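Long-range contacts in SusD-like protein BACOVA_02651 (Bacteroides ovatus, PDB 5E76), which binds polysaccharide at the cell surface and probably mediates xyloglucan binding before transport into the periplasm for degradation: residues A[20-25]-A[248-253]; A[216-221]-A[380-385]; A[439-444]-A[452-457]. All blocks are in the same frame, centred on the assembly; numbering follows the deposited sequence.

Contact 1. Residues A[20-25]-A[248-253]. With BGC (beta-D-glucopyranose), chain B; BGC (beta-D-glucopyranose), chain C.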
loop_
_atom_site.group_PDB
_atom_site.type_symbol
_atom_site.label_atom_id
_atom_site.label_comp_id
_atom_site.label_asym_id
_atom_site.label_seq_id
_atom_site.Cartn_x
_atom_site.Cartn_y
_atom_site.Cartn_z
ATOM N N TYR A 20 -11.166 -11.699 3.141
ATOM C CA TYR A 20 -9.719 -11.488 3.319
ATOM C C TYR A 20 -8.934 -11.875 2.067
ATOM O O TYR A 20 -7.798 -11.467 1.896
ATOM C CB TYR A 20 -9.175 -12.272 4.549
ATOM C CG TYR A 20 -9.717 -11.753 5.854
ATOM C CD1 TYR A 20 -10.980 -12.104 6.282
ATOM C CD2 TYR A 20 -8.987 -10.880 6.640
ATOM C CE1 TYR A 20 -11.505 -11.614 7.458
ATOM C CE2 TYR A 20 -9.502 -10.378 7.824
ATOM C CZ TYR A 20 -10.760 -10.750 8.231
ATOM O OH TYR A 20 -11.291 -10.263 9.404
ATOM N N ASN A 21 -9.537 -12.644 1.175
ATOM C CA ASN A 21 -8.785 -13.164 0.037
ATOM C C ASN A 21 -9.510 -12.965 -1.278
ATOM O O ASN A 21 -9.060 -12.174 -2.094
ATOM C CB ASN A 21 -8.455 -14.653 0.243
ATOM C CG ASN A 21 -9.539 -15.389 0.998
ATOM O OD1 ASN A 21 -10.642 -15.594 0.496
ATOM N ND2 ASN A 21 -9.229 -15.787 2.215
ATOM N N ARG A 22 -10.620 -13.673 -1.480
ATOM C CA ARG A 22 -11.291 -13.696 -2.775
ATOM C C ARG A 22 -11.843 -12.318 -3.126
ATOM O O ARG A 22 -11.665 -11.840 -4.240
ATOM C CB ARG A 22 -12.414 -14.748 -2.791
ATOM C CG ARG A 22 -13.231 -14.743 -4.115
ATOM C CD ARG A 22 -14.392 -15.781 -4.154
ATOM N NE ARG A 22 -13.914 -17.123 -4.490
ATOM C CZ ARG A 22 -13.400 -17.989 -3.614
ATOM N NH1 ARG A 22 -13.300 -17.682 -2.320
ATOM N NH2 ARG A 22 -12.987 -19.181 -4.034
ATOM N N ALA A 23 -12.493 -11.682 -2.161
ATOM C CA ALA A 23 -12.975 -10.317 -2.304
ATOM C C ALA A 23 -11.953 -9.334 -2.914
ATOM O O ALA A 23 -12.326 -8.434 -3.672
ATOM C CB ALA A 23 -13.418 -9.815 -0.951
ATOM N N TRP A 24 -10.678 -9.500 -2.590
ATOM C CA TRP A 24 -9.627 -8.569 -3.023
ATOM C C TRP A 24 -8.898 -9.034 -4.289
ATOM O O TRP A 24 -8.001 -8.344 -4.770
ATOM C CB TRP A 24 -8.592 -8.368 -1.888
ATOM C CG TRP A 24 -9.155 -7.672 -0.744
ATOM C CD1 TRP A 24 -9.749 -8.232 0.334
ATOM C CD2 TRP A 24 -9.205 -6.259 -0.552
ATOM N NE1 TRP A 24 -10.165 -7.255 1.210
ATOM C CE2 TRP A 24 -9.848 -6.033 0.685
ATOM C CE3 TRP A 24 -8.782 -5.162 -1.305
ATOM C CZ2 TRP A 24 -10.073 -4.757 1.184
ATOM C CZ3 TRP A 24 -9.005 -3.896 -0.809
ATOM C CH2 TRP A 24 -9.648 -3.700 0.428
ATOM N N PHE A 25 -9.275 -10.192 -4.824
ATOM C CA PHE A 25 -8.416 -10.891 -5.779
ATOM C C PHE A 25 -8.138 -10.126 -7.072
ATOM O O PHE A 25 -6.991 -10.062 -7.516
ATOM C CB PHE A 25 -9.012 -12.268 -6.123
ATOM C CG PHE A 25 -8.166 -13.062 -7.085
ATOM C CD1 PHE A 25 -7.130 -13.862 -6.616
ATOM C CD2 PHE A 25 -8.392 -12.997 -8.462
ATOM C CE1 PHE A 25 -6.331 -14.594 -7.478
ATOM C CE2 PHE A 25 -7.601 -13.719 -9.344
ATOM C CZ PHE A 25 -6.546 -14.523 -8.836
ATOM N N TRP A 248 -7.119 -20.628 -7.829
ATOM C CA TRP A 248 -7.418 -19.327 -8.382
ATOM C C TRP A 248 -8.503 -18.659 -7.565
ATOM O O TRP A 248 -9.345 -19.341 -6.974
ATOM C CB TRP A 248 -7.879 -19.457 -9.828
ATOM C CG TRP A 248 -7.694 -18.217 -10.648
ATOM C CD1 TRP A 248 -8.666 -17.356 -11.089
ATOM C CD2 TRP A 248 -6.451 -17.703 -11.137
ATOM N NE1 TRP A 248 -8.101 -16.341 -11.819
ATOM C CE2 TRP A 248 -6.742 -16.530 -11.868
ATOM C CE3 TRP A 248 -5.121 -18.126 -11.031
ATOM C CZ2 TRP A 248 -5.754 -15.776 -12.496
ATOM C CZ3 TRP A 248 -4.135 -17.374 -11.641
ATOM C CH2 TRP A 248 -4.462 -16.212 -12.379
ATOM N N TYR A 249 -8.478 -17.327 -7.573
ATOM C CA TYR A 249 -9.399 -16.460 -6.831
ATOM C C TYR A 249 -9.048 -16.411 -5.361
ATOM O O TYR A 249 -9.671 -15.654 -4.612
ATOM C CB TYR A 249 -10.875 -16.876 -6.983
ATOM C CG TYR A 249 -11.410 -16.706 -8.384
ATOM C CD1 TYR A 249 -11.458 -17.765 -9.263
ATOM C CD2 TYR A 249 -11.854 -15.468 -8.821
ATOM C CE1 TYR A 249 -11.953 -17.593 -10.552
ATOM C CE2 TYR A 249 -12.346 -15.287 -10.097
ATOM C CZ TYR A 249 -12.386 -16.340 -10.955
ATOM O OH TYR A 249 -12.866 -16.144 -12.221
ATOM N N GLU A 250 -8.055 -17.183 -4.929
ATOM C CA GLU A 250 -7.736 -17.172 -3.524
ATOM C C GLU A 250 -6.245 -17.361 -3.223
ATOM O O GLU A 250 -5.860 -17.426 -2.050
ATOM C CB GLU A 250 -8.577 -18.232 -2.807
ATOM C CG GLU A 250 -8.300 -19.667 -3.226
ATOM C CD GLU A 250 -9.004 -20.677 -2.332
ATOM O OE1 GLU A 250 -10.091 -20.340 -1.797
ATOM O OE2 GLU A 250 -8.463 -21.799 -2.161
ATOM N N CYS A 251 -5.424 -17.403 -4.275
ATOM C CA CYS A 251 -3.969 -17.286 -4.142
ATOM C C CYS A 251 -3.464 -15.881 -4.448
ATOM O O CYS A 251 -4.147 -15.068 -5.078
ATOM C CB CYS A 251 -3.268 -18.235 -5.082
ATOM S SG CYS A 251 -3.821 -17.933 -6.717
ATOM N N ASN A 252 -2.235 -15.644 -4.016
ATOM C CA ASN A 252 -1.477 -14.438 -4.276
ATOM C C ASN A 252 -0.695 -14.617 -5.574
ATOM O O ASN A 252 0.303 -15.323 -5.604
ATOM C CB ASN A 252 -0.539 -14.191 -3.094
ATOM C CG ASN A 252 0.168 -12.871 -3.153
ATOM O OD1 ASN A 252 0.242 -12.213 -4.185
ATOM N ND2 ASN A 252 0.717 -12.486 -2.033
ATOM N N THR A 253 -1.140 -13.983 -6.645
ATOM C CA THR A 253 -0.569 -14.226 -7.961
ATOM C C THR A 253 0.605 -13.325 -8.336
ATOM O O THR A 253 1.095 -13.362 -9.476
ATOM C CB THR A 253 -1.660 -14.068 -9.020
ATOM O OG1 THR A 253 -2.373 -12.865 -8.741
ATOM C CG2 THR A 253 -2.631 -15.227 -8.949
HETATM C C2 BGC B . -9.925 -19.146 -14.036
HETATM C C3 BGC B . -8.927 -18.853 -15.085
HETATM C C4 BGC B . -7.586 -19.207 -14.655
HETATM C C5 BGC B . -7.554 -20.650 -14.313
HETATM C C6 BGC B . -6.196 -21.089 -13.834
HETATM C C1 BGC B . -9.931 -20.629 -13.589
HETATM O O1 BGC B . -10.673 -20.766 -12.534
HETATM O O2 BGC B . -11.207 -18.789 -14.533
HETATM O O3 BGC B . -8.993 -17.431 -15.435
HETATM O O4 BGC B . -6.662 -18.887 -15.756
HETATM O O5 BGC B . -8.488 -21.009 -13.237
HETATM O O6 BGC B . -6.357 -22.281 -13.096
HETATM C C2 BGC C . -4.386 -18.281 -16.321
HETATM C C3 BGC C . -3.263 -17.327 -16.205
HETATM C C4 BGC C . -3.532 -15.978 -16.695
HETATM C C5 BGC C . -4.820 -15.435 -16.201
HETATM C C6 BGC C . -5.119 -14.106 -16.861
HETATM C C1 BGC C . -5.745 -17.729 -15.831
HETATM O O2 BGC C . -4.049 -19.395 -15.511
HETATM O O3 BGC C . -2.141 -17.884 -16.979
HETATM O O4 BGC C . -2.411 -15.159 -16.223
HETATM O O5 BGC C . -5.927 -16.353 -16.498
HETATM O O6 BGC C . -6.357 -13.625 -16.386
#

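Contact 2. Residues A[216-221]-A[380-385]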
loop_
_atom_site.group_PDB
_atom_site.type_symbol
_atom_site.label_atom_id
_atom_site.label_comp_id
_atom_site.label_asym_id
_atom_site.label_seq_id
_atom_site.Cartn_x
_atom_site.Cartn_y
_atom_site.Cartn_z
ATOM N N LEU A 216 1.013 -4.344 21.413
ATOM C CA LEU A 216 1.717 -4.874 20.255
ATOM C C LEU A 216 3.055 -4.180 20.064
ATOM O O LEU A 216 3.273 -3.086 20.572
ATOM C CB LEU A 216 0.864 -4.724 18.986
ATOM C CG LEU A 216 -0.512 -5.367 19.078
ATOM C CD1 LEU A 216 -1.391 -4.987 17.868
ATOM C CD2 LEU A 216 -0.381 -6.881 19.198
ATOM N N ASP A 217 3.930 -4.812 19.297
ATOM C CA ASP A 217 5.295 -4.364 19.172
ATOM C C ASP A 217 5.769 -4.647 17.764
ATOM O O ASP A 217 5.313 -5.584 17.130
ATOM C CB ASP A 217 6.181 -5.082 20.231
ATOM C CG ASP A 217 7.535 -4.454 20.377
ATOM O OD1 ASP A 217 7.800 -3.812 21.424
ATOM O OD2 ASP A 217 8.343 -4.589 19.430
ATOM N N LEU A 218 6.673 -3.822 17.266
ATOM C CA LEU A 218 7.244 -4.049 15.953
ATOM C C LEU A 218 8.045 -5.336 15.978
ATOM O O LEU A 218 8.637 -5.667 16.992
ATOM C CB LEU A 218 8.132 -2.867 15.531
ATOM C CG LEU A 218 7.513 -1.465 15.542
ATOM C CD1 LEU A 218 8.530 -0.468 15.046
ATOM C CD2 LEU A 218 6.199 -1.395 14.690
ATOM N N MET A 219 8.069 -6.069 14.879
ATOM C CA MET A 219 8.971 -7.201 14.782
ATOM C C MET A 219 10.383 -6.682 14.907
ATOM O O MET A 219 10.708 -5.679 14.296
ATOM C CB MET A 219 8.834 -7.951 13.472
ATOM C CG MET A 219 7.565 -8.758 13.351
ATOM S SD MET A 219 7.701 -9.970 12.033
ATOM C CE MET A 219 8.659 -11.213 12.872
ATOM N N THR A 220 11.225 -7.391 15.663
ATOM C CA THR A 220 12.544 -6.894 15.999
ATOM C C THR A 220 13.368 -6.627 14.767
ATOM O O THR A 220 14.197 -5.709 14.740
ATOM C CB THR A 220 13.317 -7.897 16.897
ATOM O OG1 THR A 220 12.516 -8.212 18.036
ATOM C CG2 THR A 220 14.647 -7.305 17.345
ATOM N N ASN A 221 13.173 -7.475 13.775
ATOM C CA ASN A 221 13.877 -7.346 12.529
ATOM C C ASN A 221 12.888 -7.000 11.408
ATOM O O ASN A 221 11.860 -7.663 11.227
ATOM C CB ASN A 221 14.641 -8.625 12.229
ATOM C CG ASN A 221 15.383 -9.176 13.457
ATOM O OD1 ASN A 221 15.966 -8.439 14.259
ATOM N ND2 ASN A 221 15.338 -10.476 13.610
ATOM N N ASN A 380 10.644 7.464 16.125
ATOM C CA ASN A 380 12.024 6.995 16.366
ATOM C C ASN A 380 12.098 5.540 16.647
ATOM O O ASN A 380 13.080 4.855 16.336
ATOM C CB ASN A 380 12.621 7.748 17.542
ATOM C CG ASN A 380 13.178 9.076 17.147
ATOM O OD1 ASN A 380 13.827 9.206 16.110
ATOM N ND2 ASN A 380 12.921 10.084 17.958
ATOM N N ARG A 381 11.035 5.066 17.256
ATOM C CA ARG A 381 10.879 3.655 17.472
ATOM C C ARG A 381 10.955 2.872 16.139
ATOM O O ARG A 381 11.470 1.758 16.114
ATOM C CB ARG A 381 9.567 3.447 18.216
ATOM C CG ARG A 381 9.250 2.063 18.648
ATOM C CD ARG A 381 10.098 1.538 19.834
ATOM N NE ARG A 381 10.169 0.104 19.600
ATOM C CZ ARG A 381 11.142 -0.497 18.922
ATOM N NH1 ARG A 381 12.182 0.199 18.489
ATOM N NH2 ARG A 381 11.088 -1.801 18.691
ATOM N N VAL A 382 10.486 3.473 15.026
ATOM C CA VAL A 382 10.558 2.842 13.690
ATOM C C VAL A 382 11.981 2.893 13.157
ATOM O O VAL A 382 12.462 1.975 12.510
ATOM C CB VAL A 382 9.580 3.543 12.636
ATOM C CG1 VAL A 382 9.860 3.112 11.224
ATOM C CG2 VAL A 382 8.144 3.270 12.993
ATOM N N ARG A 383 12.630 4.019 13.385
ATOM C CA ARG A 383 13.995 4.178 12.952
ATOM C C ARG A 383 14.880 3.230 13.762
ATOM O O ARG A 383 15.822 2.655 13.239
ATOM C CB ARG A 383 14.432 5.632 13.114
ATOM C CG ARG A 383 13.874 6.510 12.013
ATOM C CD ARG A 383 14.398 7.875 12.112
ATOM N NE ARG A 383 15.808 7.966 11.746
ATOM C CZ ARG A 383 16.251 8.263 10.535
ATOM N NH1 ARG A 383 15.394 8.476 9.564
ATOM N NH2 ARG A 383 17.547 8.375 10.303
ATOM N N GLU A 384 14.534 3.054 15.029
ATOM C CA GLU A 384 15.279 2.177 15.922
ATOM C C GLU A 384 15.318 0.762 15.341
ATOM O O GLU A 384 16.380 0.138 15.286
ATOM C CB GLU A 384 14.641 2.213 17.314
ATOM C CG GLU A 384 15.303 1.380 18.339
ATOM C CD GLU A 384 14.779 1.652 19.753
ATOM O OE1 GLU A 384 13.719 2.300 19.928
ATOM O OE2 GLU A 384 15.456 1.211 20.692
ATOM N N ARG A 385 14.181 0.287 14.826
ATOM C CA ARG A 385 14.153 -1.042 14.261
ATOM C C ARG A 385 14.996 -1.156 13.005
ATOM O O ARG A 385 15.580 -2.202 12.737
ATOM C CB ARG A 385 12.752 -1.448 13.924
ATOM C CG ARG A 385 12.781 -2.652 13.010
ATOM C CD ARG A 385 11.508 -3.261 13.000
ATOM N NE ARG A 385 10.589 -2.477 12.217
ATOM C CZ ARG A 385 9.383 -2.896 11.890
ATOM N NH1 ARG A 385 8.997 -4.099 12.296
ATOM N NH2 ARG A 385 8.584 -2.120 11.167
#

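Contact 3. Residues A[439-444]-A[452-457]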
loop_
_atom_site.group_PDB
_atom_site.type_symbol
_atom_site.label_atom_id
_atom_site.label_comp_id
_atom_site.label_asym_id
_atom_site.label_seq_id
_atom_site.Cartn_x
_atom_site.Cartn_y
_atom_site.Cartn_z
ATOM N N TYR A 439 13.307 7.842 -15.636
ATOM C CA TYR A 439 14.751 7.784 -15.882
ATOM C C TYR A 439 15.242 6.467 -15.380
ATOM O O TYR A 439 14.674 5.919 -14.435
ATOM C CB TYR A 439 15.517 8.898 -15.190
ATOM C CG TYR A 439 15.361 10.253 -15.791
ATOM C CD1 TYR A 439 14.243 11.020 -15.521
ATOM C CD2 TYR A 439 16.324 10.777 -16.634
ATOM C CE1 TYR A 439 14.081 12.265 -16.082
ATOM C CE2 TYR A 439 16.173 12.044 -17.189
ATOM C CZ TYR A 439 15.052 12.772 -16.897
ATOM O OH TYR A 439 14.858 14.023 -17.424
ATOM N N ARG A 440 16.295 5.953 -16.011
ATOM C CA ARG A 440 16.982 4.769 -15.515
ATOM C C ARG A 440 18.467 4.814 -15.906
ATOM O O ARG A 440 18.896 5.653 -16.705
ATOM C CB ARG A 440 16.294 3.525 -16.049
ATOM C CG ARG A 440 16.343 3.405 -17.533
ATOM C CD ARG A 440 15.404 2.324 -17.959
ATOM N NE ARG A 440 15.803 1.610 -19.179
ATOM C CZ ARG A 440 15.222 1.737 -20.378
ATOM N NH1 ARG A 440 14.187 2.585 -20.585
ATOM N NH2 ARG A 440 15.678 0.997 -21.395
ATOM N N THR A 441 19.269 3.935 -15.330
ATOM C CA THR A 441 20.713 4.035 -15.515
ATOM C C THR A 441 21.291 2.624 -15.678
ATOM O O THR A 441 20.833 1.679 -15.034
ATOM C CB THR A 441 21.361 4.818 -14.315
ATOM O OG1 THR A 441 22.527 5.536 -14.745
ATOM C CG2 THR A 441 21.672 3.911 -13.170
ATOM N N ASP A 442 22.262 2.475 -16.575
ATOM C CA ASP A 442 22.840 1.153 -16.866
ATOM C C ASP A 442 23.320 0.399 -15.637
ATOM O O ASP A 442 23.171 -0.825 -15.558
ATOM C CB ASP A 442 24.039 1.271 -17.821
ATOM C CG ASP A 442 23.670 1.857 -19.200
ATOM O OD1 ASP A 442 22.459 1.945 -19.556
ATOM O OD2 ASP A 442 24.625 2.232 -19.929
ATOM N N ALA A 443 23.923 1.125 -14.695
ATOM C CA ALA A 443 24.629 0.478 -13.607
ATOM C C ALA A 443 24.464 1.221 -12.297
ATOM O O ALA A 443 24.818 2.396 -12.170
ATOM C CB ALA A 443 26.097 0.345 -13.959
ATOM N N ILE A 444 23.906 0.518 -11.323
ATOM C CA ILE A 444 23.892 1.012 -9.970
ATOM C C ILE A 444 25.013 0.252 -9.268
ATOM O O ILE A 444 24.937 -0.977 -9.155
ATOM C CB ILE A 444 22.534 0.798 -9.279
ATOM C CG1 ILE A 444 21.395 1.521 -10.058
ATOM C CG2 ILE A 444 22.622 1.296 -7.852
ATOM C CD1 ILE A 444 19.980 1.099 -9.647
ATOM N N LEU A 452 25.341 4.512 -2.572
ATOM C CA LEU A 452 24.911 4.132 -3.931
ATOM C C LEU A 452 25.232 5.179 -4.978
ATOM O O LEU A 452 25.076 6.372 -4.749
ATOM C CB LEU A 452 23.407 3.834 -3.953
ATOM C CG LEU A 452 22.936 2.580 -3.207
ATOM C CD1 LEU A 452 21.471 2.419 -3.308
ATOM C CD2 LEU A 452 23.597 1.333 -3.763
ATOM N N HIS A 453 25.678 4.715 -6.136
ATOM C CA HIS A 453 26.006 5.594 -7.256
ATOM C C HIS A 453 25.316 5.149 -8.540
ATOM O O HIS A 453 25.227 3.955 -8.832
ATOM C CB HIS A 453 27.502 5.644 -7.478
ATOM C CG HIS A 453 28.270 6.045 -6.267
ATOM N ND1 HIS A 453 28.814 7.301 -6.110
ATOM C CD2 HIS A 453 28.584 5.365 -5.132
ATOM C CE1 HIS A 453 29.425 7.386 -4.955
ATOM N NE2 HIS A 453 29.302 6.212 -4.335
ATOM N N PHE A 454 24.872 6.143 -9.301
ATOM C CA PHE A 454 23.977 5.957 -10.439
ATOM C C PHE A 454 24.611 6.463 -11.709
ATOM O O PHE A 454 24.923 7.649 -11.828
ATOM C CB PHE A 454 22.643 6.691 -10.203
ATOM C CG PHE A 454 21.956 6.251 -8.967
ATOM C CD1 PHE A 454 22.210 6.886 -7.773
ATOM C CD2 PHE A 454 21.109 5.148 -8.980
ATOM C CE1 PHE A 454 21.616 6.454 -6.604
ATOM C CE2 PHE A 454 20.488 4.712 -7.814
ATOM C CZ PHE A 454 20.745 5.371 -6.620
ATOM N N GLY A 455 24.793 5.553 -12.658
ATOM C CA GLY A 455 25.344 5.918 -13.940
ATOM C C GLY A 455 25.606 4.724 -14.834
ATOM O O GLY A 455 24.773 3.834 -15.021
ATOM N N LYS A 456 26.811 4.716 -15.375
ATOM C CA LYS A 456 27.199 3.752 -16.391
ATOM C C LYS A 456 28.709 3.764 -16.526
ATOM O O LYS A 456 29.347 4.770 -16.170
ATOM C CB LYS A 456 26.569 4.125 -17.719
ATOM C CG LYS A 456 27.044 5.505 -18.173
ATOM C CD LYS A 456 26.348 6.009 -19.414
ATOM C CE LYS A 456 26.550 5.125 -20.609
ATOM N NZ LYS A 456 25.796 5.688 -21.808
ATOM N N TYR A 457 29.290 2.676 -17.032
ATOM C CA TYR A 457 30.678 2.721 -17.511
ATOM C C TYR A 457 30.675 3.136 -18.988
ATOM O O TYR A 457 29.658 2.946 -19.682
ATOM C CB TYR A 457 31.363 1.371 -17.327
ATOM C CG TYR A 457 31.466 0.947 -15.878
ATOM C CD1 TYR A 457 32.492 1.416 -15.069
ATOM C CD2 TYR A 457 30.536 0.080 -15.321
ATOM C CE1 TYR A 457 32.593 1.047 -13.748
ATOM C CE2 TYR A 457 30.626 -0.300 -13.999
ATOM C CZ TYR A 457 31.653 0.179 -13.215
ATOM O OH TYR A 457 31.720 -0.225 -11.896
#

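Contact 1. Residues A[20-25]-A[248-253]
Phe25 lays one ring face on the backbone of Tyr249 and points an edge at Trp248, and these residues form an aromatic cluster directly behind a glycan-binding platform. Its CG stands anti to the backbone N (chi1 -179°), which carries the ring across to the other loop. The CZ/CE2 edge meets the indole face of Trp248 in an edge-to-face pair, CZ lying 3.6 Å from Trp248 CE2 with the planes 65° apart. Over the opposite indole face lie two glucose units of the bound oligosaccharide, one placing its C4 over the ring centre and the next its C1 nearer the rim. The tryptophan is thus sandwiched between protein and sugar, and Phe25 backs the surface on which the glucan rests. One face of the Phe25 ring takes a CH-pi contact from Tyr249 CA, 3.5 Å from the ring centroid, while Cys251 O reaches the ring edge at 3.3 Å from CE1. The first glucose's O1 lies at the edge of the Tyr249 ring, near the ring plane. Tyr249 O lies over one face of the Arg22 guanidinium and 3.1 Å from Arg22 CA, a CA-H...O contact. The Arg22 chain, bent at chi3, brings NH2 within 3.8 Å of Glu250 OE1, a long salt bridge, with the guanidinium and carboxylate planes 63° apart. Thr253 adds CG2 beside Phe25 CZ and gives its OG1 to a hydrogen bond with Gln29 O. Phe25 opens helix 25-38, while 248-253 runs from strand 236-240 toward helix 255-258; behind them, Trp24 packs on helices 62-84 and 95-117.

Contact 2. Residues A[216-221]-A[380-385]
Arg385 reaches from the last turn of helix 374-385 to the loop 216-221, which follows helix 197-213 in the largely helical SusD-family fold; one arginine grips a backbone carbonyl and a leucine lies across its guanidinium. With CG anti to the backbone N (chi1 165°), the side chain leaves the helix toward the loop. CB leads to CG, which passes 3.8 Å from Thr220 O, and CD continues beside Met219 O, where the modelled positions are too close to be relied on. A bend at chi3 (75°) then turns the guanidinium so that Leu218 covers one of its faces. NE lies 4.0 Å from Leu218 CD1, and CZ 3.9 Å from Leu218 CB, which sits over that face toward its rim. At the tip, NH1 donates an almost straight hydrogen bond to Met219 O (3.1 Å, 168°), which approaches at the guanidinium edge, though the oxygen's place is less sure. NH1 also forms a salt bridge with Glu235, whose carboxylate accepts a bond from Met219 N as well, and NH2 has a second carboxylate in Glu406. A leucine in place of Arg385 would probably leave Glu235 and Glu406 without this positive charge and Met219 O without this hydrogen bond. One turn earlier in the helix, Arg381 NH1 bonds weakly to Glu384 OE1 within a salt bridge, and Arg381 NH2 faces Asp217 OD2 across a long one, completing a salt-bridge network of the three residues. Leu218 CD1 rests 3.8 Å from Arg381 O and 4.3 Å from Val382 CG2.

Contact 3. Residues A[439-444]-A[452-457]
Ile444 and Phe454 project alongside each other from a non-hydrogen-bonded antiparallel pair of the hairpin 443-446/452-457. Ile444 CG1, anti to its carbonyl carbon (chi1 -59°), comes to 3.8 Å from Phe454 CD2, while CG2 turns toward Leu452 CD2. Thr441 CG2 meets the phenyl ring near its plane, at the edge. One step along, a classic beta bulge sets two residues, Asp442 and Ala443, opposite Gly455. Gly455 O accepts from Ala443 N (2.9 Å), and Gly455 N returns a bond to Ala443 O (3.2 Å). Thr441 OG1 also lies 2.8 Å from Gly455 O, a weak hydrogen bond at most. From the bulge itself, the Asp442 side chain runs alongside that of Lys456 in the same direction. Asp442 OD2 touches Lys456 CB and CE, both at 3.5 Å, yet Lys456 NZ stays 4.1 Å from OD2, too far for a salt bridge. Strand 452-457 is the middle of a three-stranded antiparallel sheet: strand 464-466 borders its other edge, where Glu466 bonds His453 ND1, and helix 278-282 packs Leu281 against both Ile444 and Phe454.

From the N terminus, the loop entering helix 25-38 waits more than two hundred residues for its partner: contact 1 closes when the chain returns at 248-253 to line the glycan pocket. Before that, 216-221 has passed by; it finds its partner only at 380-385, so contacts 1 and 2 cross along the sequence. Contact 1 joins the N-terminal helices to the region after strand 236-240, and contact 2 fastens the loop after helix 197-213 to helix 374-385. Contact 3 follows in series as a local hairpin. The three sites do not touch; the centres of contacts 1 and 3 are about 37 Å apart.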